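Local coordinates for Two-component system sensor histidine kinase (Bacteroides thetaiotaomicron, PDB 3OTT), which probably acts as a membrane-bound sensor histidine kinase through an extracellular part, held in this chain, that appears to sense saccharides, at residues Asn484-Leu489 and Lys507-Glu512; Asp527-Val532 and Val538-Pro543; Ile551-Phe556 and Met587-Gln592; Ile571-Thr576 and Trp580-Lys585. All coordinates share one frame; numbering follows the deposited sequence.

Overall arrangement
All four contacts lie in the second beta-propeller of the chain, on three blades that follow one another: residues 474-508, 519-552 and 561-591. Contacts 2 and 4 each lie within a blade, in a hairpin; their centres are about 13 Å apart. Contact 3 bridges these two blades and lies about 8 Å from contact 4, centre to centre. Contact 1 lies within the blade 474-508. It meets contact 2, about 11 Å away between centres, through Trp-486 CD2 and Leu-530 CD2, 3.4 Å apart. Arg-540 NH1 ties contact 2 to contact 4, 2.8 Å from Arg-584 O. None of their residues lines the hexatantalum dodecabromide pocket, which includes Ser-31, Gln-288, Glu-354 and Arg-634.

Contact 1 (Asn484-Leu489 and Lys507-Glu512); sequences NVWVLL and KLFADE
Trp-486, which packs against Leu-508 and Phe-509, shares a carboxylate oxygen with Asn-484. OD2 of Asp-480 accepts hydrogen bonds from both Trp-486 NE1 and Asn-484 ND2. The first of these bonds limits how the indole can turn. The contact itself is apolar and small, about 107 Å² of buried surface. Its closest part is one methyl. Leu-508 CD1 comes to 3.5 Å from Trp-486 CH2 and to 3.6 Å from CZ3, touching the far corner of the benzo ring. With CG anti to the carbonyl carbon (chi1 -65°), Trp-486 carries its benzo ring toward Leu-508. The aromatic ring of Phe-509 follows at a looser distance, with CE2 4.2 Å from Trp-486 CZ3. The two rings meet obliquely. Phe-509 has left-handed backbone angles (phi 63°), where the chain leaves strand 504-508. Within the blade, strand 485-489 runs between strands 474-479 and 495-499, so the indole reaches past its neighbour 495-499, touching Ile-495 and Lys-497, to the end of the outermost strand. On the side of the next blade, Trp-486 meets Pro-543, while Phe-509 packs on Met-539 and Ile-541 of strand 537-542.

Contact 2 (Asp527-Val532 and Val538-Pro543); sequences DGLLWV and VMRINP
Leu-530, Val-532 and Ile-541 form the apolar centre of this hairpin, on one face of the sheet. CB of Leu-530 and CB of Ile-541 are 3.9 Å apart. The long branch of Ile-541 then reaches across to the next pair: its CD1 lies 3.5 Å from Val-532 CG2. Met-539 is on the same face, paired with Val-532. At the hairpin's open end, Pro-543 CD rests 3.5 Å from Gly-528 O. Four backbone hydrogen bonds join the strands, two in each of the pairs Leu-530/Ile-541 and Val-532/Met-539. Trp-531 and Arg-540 form the non-hydrogen-bonded pair between them and turn to the other face. Here the arginine's aliphatic chain lies alongside the indole. Arg-540 CB sits 4.0 Å from the centroid of the Trp-531 six-membered ring, 7° off its normal, a CH-pi contact. CG also lies over this face, and Arg-540 CD comes to 3.5 Å from Trp-531 CZ2. The guanidinium plane is turned 76° from the ring, so it does not stack on it. Val-538 CG2 meets the ring at its edge, 3.8 Å from Trp-531 CZ3. Farther out, Arg-540 NH1 donates to the carbonyl oxygens of Arg-584 and Lys-585 in the next blade. Trp-531 NE1 donates to Asp-525 OD2, which also forms a salt bridge with Arg-584. This chemistry splits the arginine in two: its methylenes serve the aromatic packing, while its charged end links two propeller blades through backbone oxygens and would probably polarise those carbonyl groups.

Contact 3 (Ile551-Phe556 and Met587-Gln592); sequences ISFGSF and MDARQQ
Ile-551 meets Met-587 with all three of its outer carbons. Ile-551 CD1 lies 3.4 Å and Ile-551 CG2 3.9 Å from Met-587 O, the carbonyl oxygen. Ile-551 CG1 touches the methionine methyl instead, 3.9 Å from Met-587 CE. With CG1 between the backbone N and the carbonyl carbon (chi1 49°), both branches of the isoleucine face Met-587. Met-587 answers with a chain that bends at its last torsion (chi3 81°), turning CE toward the isoleucine. Next along, Ala-589 CB touches two residues on one side: it is 3.7 Å from Phe-553 CB and 4.3 Å from Ile-551 CD1. The contact joins adjacent blades of the beta-propeller at their outer strands, 547-552 and 589-591. The nearest alpha carbons are 6.4 Å apart, Phe-553 to Ala-589, too far for sheet pairing, so side chains make the join. Each strand is paired within its own blade. Ile-551 bonds to Val-538, and Arg-590 N donates to Ile-581 O. The phenylalanine ring turns away from Ala-589. It meets the ring of Trp-580, with planes about 35° apart, and also touches Val-538. Ala-589 packs in turn on Trp-580 and Ile-582 of strand 578-583, the neighbour of 589-591 in its blade. Met-587 CG packs against Arg-540 NH1 and Trp-531 CH2. The residue after the methionine is held by a hydrogen bond from Asp-588 N to Thr-586 OG1.

Contact 4 (Ile571-Thr576 and Trp580-Lys585); sequences IWVSTT and WIIDRK
Ile-571, Val-573 and Ile-582 make the tight, buried side of this hairpin. Ile-571 and Ile-582 lie side by side, with CG2 of Ile-571 3.8 Å from CB of Ile-582. Ile-582 CD1 then leans over to Val-573 CG2, at 3.7 Å. Two hydrogen-bonded pairs clamp the strands, Ile-571 with Ile-582 and Val-573 with Trp-580. The shortest bond between the strands runs from Ile-571 N to Ile-582 O, 2.7 Å. On the other face Ile-581 is partly exposed. Its CG1 stands anti to the carbonyl carbon (chi1 -60°), which lays the branch over the indole of Trp-572. Ile-581 CG1 is 4.0 Å from the centroid of the Trp-572 five-membered ring, close to its normal, and Ile-581 CD1 sits 3.6 Å above that ring plane. Back on the Val-573 face, the Trp-580 ring touches the other strand only loosely, its CD1 4.3 Å from Thr-575 CG2. Its buried NE1 has no partner in the model. Strands 570-575 and 578-583 are the middle pair of their blade, between 561-567 and 589-591. Toward the preceding blade, Ile-571 and Arg-584 pack on Trp-531, and Arg-584 forms salt bridges with Asp-525 and Asp-527.

Contact 1 (Asn484-Leu489 and Lys507-Glu512)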
# COMPACT_ATOMS: atom_id res chain seq x y z
N ASN B 484 -26.12 27.90 -29.35
CA ASN B 484 -25.53 26.88 -30.26
C ASN B 484 -24.75 25.84 -29.54
O ASN B 484 -24.35 26.05 -28.43
CB ASN B 484 -24.51 27.49 -31.24
CG ASN B 484 -25.09 28.61 -32.04
OD1 ASN B 484 -26.02 28.40 -32.80
ND2 ASN B 484 -24.55 29.82 -31.86
N VAL B 485 -24.45 24.75 -30.23
CA VAL B 485 -23.62 23.70 -29.68
C VAL B 485 -22.39 23.55 -30.58
O VAL B 485 -22.50 23.36 -31.80
CB VAL B 485 -24.38 22.34 -29.57
CG1 VAL B 485 -23.45 21.31 -28.95
CG2 VAL B 485 -25.61 22.44 -28.72
N TRP B 486 -21.23 23.65 -29.97
CA TRP B 486 -19.98 23.61 -30.71
C TRP B 486 -19.33 22.27 -30.44
O TRP B 486 -19.41 21.75 -29.31
CB TRP B 486 -19.03 24.76 -30.30
CG TRP B 486 -19.58 26.11 -30.66
CD1 TRP B 486 -20.46 26.85 -29.94
CD2 TRP B 486 -19.28 26.86 -31.82
NE1 TRP B 486 -20.75 28.01 -30.58
CE2 TRP B 486 -20.04 28.05 -31.74
CE3 TRP B 486 -18.47 26.63 -32.93
CZ2 TRP B 486 -19.99 29.04 -32.74
CZ3 TRP B 486 -18.42 27.61 -33.94
CH2 TRP B 486 -19.17 28.81 -33.83
N VAL B 487 -18.70 21.72 -31.48
CA VAL B 487 -18.37 20.31 -31.52
C VAL B 487 -16.91 20.14 -31.92
O VAL B 487 -16.50 20.60 -33.00
CB VAL B 487 -19.20 19.65 -32.59
CG1 VAL B 487 -18.81 18.15 -32.70
CG2 VAL B 487 -20.66 19.84 -32.31
N LEU B 488 -16.13 19.52 -31.05
CA LEU B 488 -14.75 19.15 -31.37
C LEU B 488 -14.72 17.67 -31.87
O LEU B 488 -15.18 16.77 -31.15
CB LEU B 488 -13.90 19.38 -30.13
CG LEU B 488 -12.38 19.15 -30.11
CD1 LEU B 488 -12.10 17.68 -30.31
CD2 LEU B 488 -11.54 19.98 -31.17
N LEU B 489 -14.28 17.45 -33.11
CA LEU B 489 -14.10 16.10 -33.69
C LEU B 489 -12.64 15.63 -33.66
O LEU B 489 -11.75 16.43 -33.71
CB LEU B 489 -14.67 15.98 -35.13
CG LEU B 489 -16.14 16.47 -35.21
CD1 LEU B 489 -16.22 17.99 -35.50
CD2 LEU B 489 -16.95 15.70 -36.17
N LYS B 507 -19.65 23.95 -40.60
CA LYS B 507 -18.25 23.70 -40.31
C LYS B 507 -17.54 25.01 -40.36
O LYS B 507 -17.52 25.60 -41.41
CB LYS B 507 -17.61 22.79 -41.37
CG LYS B 507 -16.09 22.60 -41.20
CD LYS B 507 -15.48 21.73 -42.33
CE LYS B 507 -15.72 20.25 -42.13
NZ LYS B 507 -15.12 19.82 -40.84
N LEU B 508 -16.92 25.45 -39.25
CA LEU B 508 -16.25 26.75 -39.21
C LEU B 508 -14.73 26.70 -38.88
O LEU B 508 -14.26 25.77 -38.27
CB LEU B 508 -16.95 27.67 -38.22
CG LEU B 508 -18.36 28.19 -38.60
CD1 LEU B 508 -18.99 28.65 -37.31
CD2 LEU B 508 -18.32 29.30 -39.67
N PHE B 509 -13.97 27.71 -39.35
CA PHE B 509 -12.53 27.84 -39.09
C PHE B 509 -11.69 26.69 -39.66
O PHE B 509 -10.60 26.42 -39.17
CB PHE B 509 -12.28 28.09 -37.56
CG PHE B 509 -13.24 29.13 -36.98
CD1 PHE B 509 -13.22 30.45 -37.44
CD2 PHE B 509 -14.24 28.77 -36.05
CE1 PHE B 509 -14.13 31.41 -36.92
CE2 PHE B 509 -15.13 29.72 -35.52
CZ PHE B 509 -15.09 31.02 -35.97
N ALA B 510 -12.20 26.02 -40.69
CA ALA B 510 -11.46 24.95 -41.35
C ALA B 510 -10.30 25.52 -42.19
O ALA B 510 -9.40 24.79 -42.58
CB ALA B 510 -12.40 24.04 -42.24
N ASP B 511 -10.36 26.81 -42.47
CA ASP B 511 -9.33 27.44 -43.26
C ASP B 511 -7.97 27.47 -42.52
O ASP B 511 -6.93 27.25 -43.11
CB ASP B 511 -9.80 28.83 -43.76
CG ASP B 511 -10.11 29.82 -42.61
OD1 ASP B 511 -10.27 29.41 -41.42
OD2 ASP B 511 -10.20 31.04 -42.92
N GLU B 512 -8.02 27.67 -41.20
CA GLU B 512 -6.83 27.70 -40.37
C GLU B 512 -6.65 26.43 -39.54
O GLU B 512 -5.54 25.90 -39.44
CB GLU B 512 -6.93 28.94 -39.45
CG GLU B 512 -5.64 29.24 -38.71
CD GLU B 512 -5.58 30.66 -38.09
OE1 GLU B 512 -6.45 31.53 -38.40
OE2 GLU B 512 -4.64 30.88 -37.28

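Contact 2 (Asp527-Val532 and Val538-Pro543)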
# COMPACT_ATOMS: atom_id res chain seq x y z
N ASP B 527 -16.89 34.62 -20.03
CA ASP B 527 -17.37 35.73 -20.87
C ASP B 527 -18.06 35.19 -22.13
O ASP B 527 -18.47 35.96 -23.00
CB ASP B 527 -16.23 36.69 -21.25
CG ASP B 527 -15.87 37.67 -20.11
OD1 ASP B 527 -16.65 38.65 -19.87
OD2 ASP B 527 -14.80 37.52 -19.47
N GLY B 528 -18.17 33.86 -22.22
CA GLY B 528 -18.68 33.20 -23.42
C GLY B 528 -17.85 33.12 -24.70
O GLY B 528 -18.41 32.91 -25.80
N LEU B 529 -16.52 33.30 -24.62
CA LEU B 529 -15.65 33.13 -25.81
C LEU B 529 -15.20 31.70 -25.85
O LEU B 529 -15.13 31.08 -24.81
CB LEU B 529 -14.47 34.10 -25.80
CG LEU B 529 -14.97 35.54 -25.96
CD1 LEU B 529 -14.27 36.51 -25.06
CD2 LEU B 529 -14.82 35.96 -27.35
N LEU B 530 -14.95 31.16 -27.04
CA LEU B 530 -14.48 29.75 -27.17
C LEU B 530 -12.99 29.67 -27.30
O LEU B 530 -12.38 30.41 -28.05
CB LEU B 530 -15.05 29.10 -28.41
CG LEU B 530 -16.35 28.31 -28.42
CD1 LEU B 530 -17.27 28.82 -27.39
CD2 LEU B 530 -17.00 28.42 -29.78
N TRP B 531 -12.40 28.68 -26.67
CA TRP B 531 -10.97 28.44 -26.78
C TRP B 531 -10.74 27.08 -27.43
O TRP B 531 -11.27 26.04 -26.94
CB TRP B 531 -10.32 28.54 -25.39
CG TRP B 531 -10.36 29.95 -24.85
CD1 TRP B 531 -11.39 30.54 -24.24
CD2 TRP B 531 -9.32 30.94 -24.95
NE1 TRP B 531 -11.07 31.86 -23.90
CE2 TRP B 531 -9.81 32.12 -24.34
CE3 TRP B 531 -8.02 30.93 -25.50
CZ2 TRP B 531 -9.03 33.29 -24.22
CZ3 TRP B 531 -7.26 32.07 -25.40
CH2 TRP B 531 -7.76 33.25 -24.76
N VAL B 532 -9.99 27.09 -28.55
CA VAL B 532 -9.61 25.87 -29.25
C VAL B 532 -8.10 25.59 -29.12
O VAL B 532 -7.25 26.47 -29.32
CB VAL B 532 -10.01 25.91 -30.77
CG1 VAL B 532 -9.79 24.49 -31.47
CG2 VAL B 532 -11.49 26.33 -30.96
N VAL B 538 -3.20 28.24 -29.39
CA VAL B 538 -4.64 28.23 -29.14
C VAL B 538 -5.29 29.30 -30.00
O VAL B 538 -4.64 30.20 -30.48
CB VAL B 538 -5.02 28.52 -27.63
CG1 VAL B 538 -4.27 27.62 -26.69
CG2 VAL B 538 -4.74 29.97 -27.28
N MET B 539 -6.60 29.20 -30.15
CA MET B 539 -7.38 30.13 -30.93
C MET B 539 -8.57 30.54 -30.07
O MET B 539 -9.29 29.66 -29.50
CB MET B 539 -7.91 29.43 -32.19
CG MET B 539 -8.97 30.23 -32.97
SD MET B 539 -9.15 29.73 -34.74
CE MET B 539 -10.67 29.02 -34.56
N ARG B 540 -8.80 31.86 -30.00
CA ARG B 540 -9.95 32.40 -29.29
C ARG B 540 -11.01 32.81 -30.29
O ARG B 540 -10.75 33.56 -31.18
CB ARG B 540 -9.53 33.60 -28.45
CG ARG B 540 -10.66 34.13 -27.59
CD ARG B 540 -10.27 35.37 -26.76
NE ARG B 540 -9.98 36.46 -27.69
CZ ARG B 540 -9.33 37.58 -27.40
NH1 ARG B 540 -8.85 37.84 -26.18
NH2 ARG B 540 -9.14 38.45 -28.34
N ILE B 541 -12.23 32.33 -30.11
CA ILE B 541 -13.32 32.55 -31.02
C ILE B 541 -14.45 33.30 -30.33
O ILE B 541 -14.86 32.92 -29.24
CB ILE B 541 -13.87 31.21 -31.49
CG1 ILE B 541 -12.84 30.50 -32.37
CG2 ILE B 541 -15.18 31.36 -32.29
CD1 ILE B 541 -13.13 29.00 -32.56
N ASN B 542 -14.96 34.34 -30.97
CA ASN B 542 -16.17 34.98 -30.46
C ASN B 542 -17.41 34.54 -31.28
O ASN B 542 -17.53 34.87 -32.45
CB ASN B 542 -15.98 36.50 -30.37
CG ASN B 542 -17.24 37.24 -29.86
OD1 ASN B 542 -18.35 36.68 -29.75
ND2 ASN B 542 -17.05 38.52 -29.57
N PRO B 543 -18.32 33.78 -30.66
CA PRO B 543 -19.37 33.12 -31.42
C PRO B 543 -20.47 34.08 -31.82
O PRO B 543 -21.28 33.72 -32.65
CB PRO B 543 -19.93 32.07 -30.43
CG PRO B 543 -19.10 32.15 -29.21
CD PRO B 543 -18.41 33.47 -29.21

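Contact 3 (Ile551-Phe556 and Met587-Gln592)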
# COMPACT_ATOMS: atom_id res chain seq x y z
N ILE B 551 -2.88 32.47 -31.48
CA ILE B 551 -1.48 32.66 -31.11
C ILE B 551 -0.77 31.33 -31.10
O ILE B 551 -1.40 30.28 -31.03
CB ILE B 551 -1.30 33.24 -29.67
CG1 ILE B 551 -2.15 32.45 -28.68
CG2 ILE B 551 -1.60 34.74 -29.63
CD1 ILE B 551 -1.56 32.36 -27.34
N SER B 552 0.54 31.36 -31.17
CA SER B 552 1.31 30.15 -30.99
C SER B 552 2.24 30.43 -29.85
O SER B 552 2.63 31.56 -29.63
CB SER B 552 2.09 29.77 -32.26
OG SER B 552 3.15 30.68 -32.45
N PHE B 553 2.57 29.41 -29.10
CA PHE B 553 3.36 29.68 -27.94
C PHE B 553 4.42 28.63 -27.79
O PHE B 553 4.19 27.45 -28.06
CB PHE B 553 2.47 29.77 -26.68
CG PHE B 553 1.62 28.57 -26.46
CD1 PHE B 553 2.18 27.37 -25.99
CD2 PHE B 553 0.27 28.62 -26.71
CE1 PHE B 553 1.41 26.24 -25.80
CE2 PHE B 553 -0.52 27.49 -26.51
CZ PHE B 553 0.06 26.29 -26.05
N GLY B 554 5.59 29.10 -27.40
CA GLY B 554 6.69 28.25 -26.99
C GLY B 554 7.47 27.61 -28.12
O GLY B 554 7.66 28.20 -29.19
N SER B 555 7.94 26.41 -27.82
CA SER B 555 8.35 25.43 -28.80
C SER B 555 8.14 24.05 -28.11
O SER B 555 7.93 24.00 -26.89
CB SER B 555 9.80 25.66 -29.20
OG SER B 555 9.91 26.88 -29.92
N PHE B 556 8.13 22.95 -28.87
CA PHE B 556 8.17 22.96 -30.33
C PHE B 556 6.81 23.43 -30.94
O PHE B 556 5.84 23.73 -30.21
CB PHE B 556 8.58 21.55 -30.83
CG PHE B 556 9.96 21.09 -30.34
CD1 PHE B 556 11.14 21.74 -30.76
CD2 PHE B 556 10.07 19.97 -29.48
CE1 PHE B 556 12.42 21.31 -30.32
CE2 PHE B 556 11.35 19.52 -29.03
CZ PHE B 556 12.53 20.20 -29.46
N MET B 587 -4.11 37.71 -24.58
CA MET B 587 -3.60 36.46 -25.19
C MET B 587 -2.08 36.25 -25.08
O MET B 587 -1.56 35.34 -25.74
CB MET B 587 -4.10 36.24 -26.63
CG MET B 587 -5.59 35.96 -26.69
SD MET B 587 -6.18 35.63 -28.36
CE MET B 587 -5.74 33.87 -28.61
N ASP B 588 -1.41 37.10 -24.29
CA ASP B 588 -0.06 36.87 -23.77
C ASP B 588 0.05 35.48 -23.10
O ASP B 588 -0.64 35.20 -22.12
CB ASP B 588 0.36 37.96 -22.72
CG ASP B 588 0.57 39.36 -23.31
OD1 ASP B 588 0.67 39.53 -24.57
OD2 ASP B 588 0.66 40.33 -22.50
N ALA B 589 0.94 34.64 -23.62
CA ALA B 589 1.20 33.31 -23.07
C ALA B 589 2.45 33.31 -22.23
O ALA B 589 3.46 33.82 -22.66
CB ALA B 589 1.36 32.32 -24.19
N ARG B 590 2.41 32.74 -21.03
CA ARG B 590 3.63 32.67 -20.22
C ARG B 590 3.92 31.27 -19.73
O ARG B 590 3.06 30.66 -19.13
CB ARG B 590 3.52 33.60 -19.02
CG ARG B 590 3.85 35.02 -19.33
CD ARG B 590 3.92 35.81 -18.03
NE ARG B 590 4.73 37.01 -18.20
CZ ARG B 590 5.26 37.73 -17.22
NH1 ARG B 590 5.07 37.37 -15.95
NH2 ARG B 590 5.98 38.80 -17.51
N GLN B 591 5.12 30.75 -19.97
CA GLN B 591 5.45 29.43 -19.42
C GLN B 591 5.75 29.41 -17.90
O GLN B 591 6.46 30.27 -17.42
CB GLN B 591 6.60 28.78 -20.17
CG GLN B 591 6.83 27.36 -19.70
CD GLN B 591 7.82 26.65 -20.53
OE1 GLN B 591 8.67 27.27 -21.17
NE2 GLN B 591 7.73 25.33 -20.55
N GLN B 592 5.22 28.41 -17.18
CA GLN B 592 5.53 28.17 -15.74
C GLN B 592 6.66 27.14 -15.47
O GLN B 592 6.97 26.33 -16.32
CB GLN B 592 4.28 27.70 -14.99
CG GLN B 592 3.13 28.69 -14.98
CD GLN B 592 3.58 30.10 -14.59
OE1 GLN B 592 3.73 30.44 -13.41
NE2 GLN B 592 3.80 30.94 -15.61

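Contact 4 (Ile571-Thr576 and Trp580-Lys585)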
# COMPACT_ATOMS: atom_id res chain seq x y z
N ILE B 571 -6.36 31.57 -18.95
CA ILE B 571 -6.50 30.15 -19.20
C ILE B 571 -5.23 29.32 -18.95
O ILE B 571 -4.14 29.68 -19.41
CB ILE B 571 -7.16 29.86 -20.57
CG1 ILE B 571 -6.94 28.38 -20.88
CG2 ILE B 571 -6.53 30.66 -21.65
CD1 ILE B 571 -7.82 27.86 -22.00
N TRP B 572 -5.36 28.21 -18.21
CA TRP B 572 -4.20 27.33 -17.95
C TRP B 572 -4.18 26.21 -18.95
O TRP B 572 -5.18 25.58 -19.18
CB TRP B 572 -4.22 26.73 -16.53
CG TRP B 572 -3.92 27.74 -15.43
CD1 TRP B 572 -4.21 29.10 -15.46
CD2 TRP B 572 -3.32 27.48 -14.15
NE1 TRP B 572 -3.78 29.69 -14.27
CE2 TRP B 572 -3.25 28.72 -13.46
CE3 TRP B 572 -2.86 26.33 -13.51
CZ2 TRP B 572 -2.71 28.84 -12.18
CZ3 TRP B 572 -2.31 26.45 -12.21
CH2 TRP B 572 -2.25 27.70 -11.57
N VAL B 573 -3.01 25.94 -19.51
CA VAL B 573 -2.85 24.99 -20.60
C VAL B 573 -1.70 24.06 -20.28
O VAL B 573 -0.53 24.47 -20.22
CB VAL B 573 -2.59 25.72 -21.95
CG1 VAL B 573 -2.64 24.71 -23.14
CG2 VAL B 573 -3.62 26.76 -22.18
N SER B 574 -2.04 22.80 -20.05
CA SER B 574 -1.07 21.77 -19.74
C SER B 574 -0.70 21.06 -21.03
O SER B 574 -1.58 20.70 -21.81
CB SER B 574 -1.70 20.79 -18.78
OG SER B 574 -0.76 19.78 -18.51
N THR B 575 0.60 20.93 -21.30
CA THR B 575 1.08 20.34 -22.51
C THR B 575 2.19 19.34 -22.14
O THR B 575 2.67 19.33 -21.00
CB THR B 575 1.83 21.34 -23.44
OG1 THR B 575 3.07 21.72 -22.81
CG2 THR B 575 1.01 22.58 -23.76
N THR B 576 2.62 18.59 -23.14
CA THR B 576 3.75 17.69 -23.07
C THR B 576 5.04 18.38 -22.63
O THR B 576 5.90 17.75 -22.02
CB THR B 576 4.00 17.13 -24.48
OG1 THR B 576 2.91 16.26 -24.81
CG2 THR B 576 5.34 16.35 -24.54
N TRP B 580 1.48 26.35 -19.54
CA TRP B 580 1.35 27.75 -19.97
C TRP B 580 0.09 28.39 -19.41
O TRP B 580 -0.96 27.78 -19.37
CB TRP B 580 1.32 27.83 -21.51
CG TRP B 580 2.58 27.31 -22.11
CD1 TRP B 580 3.00 26.00 -22.15
CD2 TRP B 580 3.64 28.08 -22.68
NE1 TRP B 580 4.24 25.92 -22.72
CE2 TRP B 580 4.65 27.18 -23.07
CE3 TRP B 580 3.82 29.45 -22.91
CZ2 TRP B 580 5.82 27.60 -23.69
CZ3 TRP B 580 4.97 29.88 -23.52
CH2 TRP B 580 5.96 28.95 -23.91
N ILE B 581 0.23 29.64 -19.00
CA ILE B 581 -0.86 30.47 -18.55
C ILE B 581 -1.04 31.65 -19.55
O ILE B 581 -0.09 32.38 -19.83
CB ILE B 581 -0.51 31.05 -17.18
CG1 ILE B 581 -0.28 29.91 -16.17
CG2 ILE B 581 -1.59 32.11 -16.71
CD1 ILE B 581 -0.10 30.41 -14.68
N ILE B 582 -2.27 31.84 -20.02
CA ILE B 582 -2.55 32.78 -21.11
C ILE B 582 -3.63 33.73 -20.66
O ILE B 582 -4.70 33.30 -20.21
CB ILE B 582 -3.08 32.04 -22.37
CG1 ILE B 582 -2.07 30.98 -22.85
CG2 ILE B 582 -3.46 32.99 -23.49
CD1 ILE B 582 -2.74 29.96 -23.82
N ASP B 583 -3.38 35.02 -20.83
CA ASP B 583 -4.34 36.00 -20.35
C ASP B 583 -5.52 36.02 -21.29
O ASP B 583 -5.34 36.08 -22.49
CB ASP B 583 -3.70 37.39 -20.27
CG ASP B 583 -4.74 38.48 -19.94
OD1 ASP B 583 -5.52 38.90 -20.83
OD2 ASP B 583 -4.78 38.90 -18.77
N ARG B 584 -6.73 35.99 -20.75
CA ARG B 584 -7.91 35.86 -21.59
C ARG B 584 -8.19 37.07 -22.51
O ARG B 584 -8.86 36.92 -23.52
CB ARG B 584 -9.13 35.48 -20.78
CG ARG B 584 -9.08 34.02 -20.29
CD ARG B 584 -10.47 33.53 -19.78
NE ARG B 584 -11.03 34.25 -18.63
CZ ARG B 584 -12.07 35.11 -18.68
NH1 ARG B 584 -12.66 35.41 -19.83
NH2 ARG B 584 -12.52 35.70 -17.57
N LYS B 585 -7.69 38.25 -22.15
CA LYS B 585 -7.97 39.45 -22.95
C LYS B 585 -6.82 39.78 -23.92
O LYS B 585 -7.08 39.97 -25.11
CB LYS B 585 -8.42 40.67 -22.10
CG LYS B 585 -9.84 40.49 -21.43
CD LYS B 585 -10.39 41.84 -20.79
CE LYS B 585 -9.85 42.19 -19.34
NZ LYS B 585 -9.93 43.70 -18.93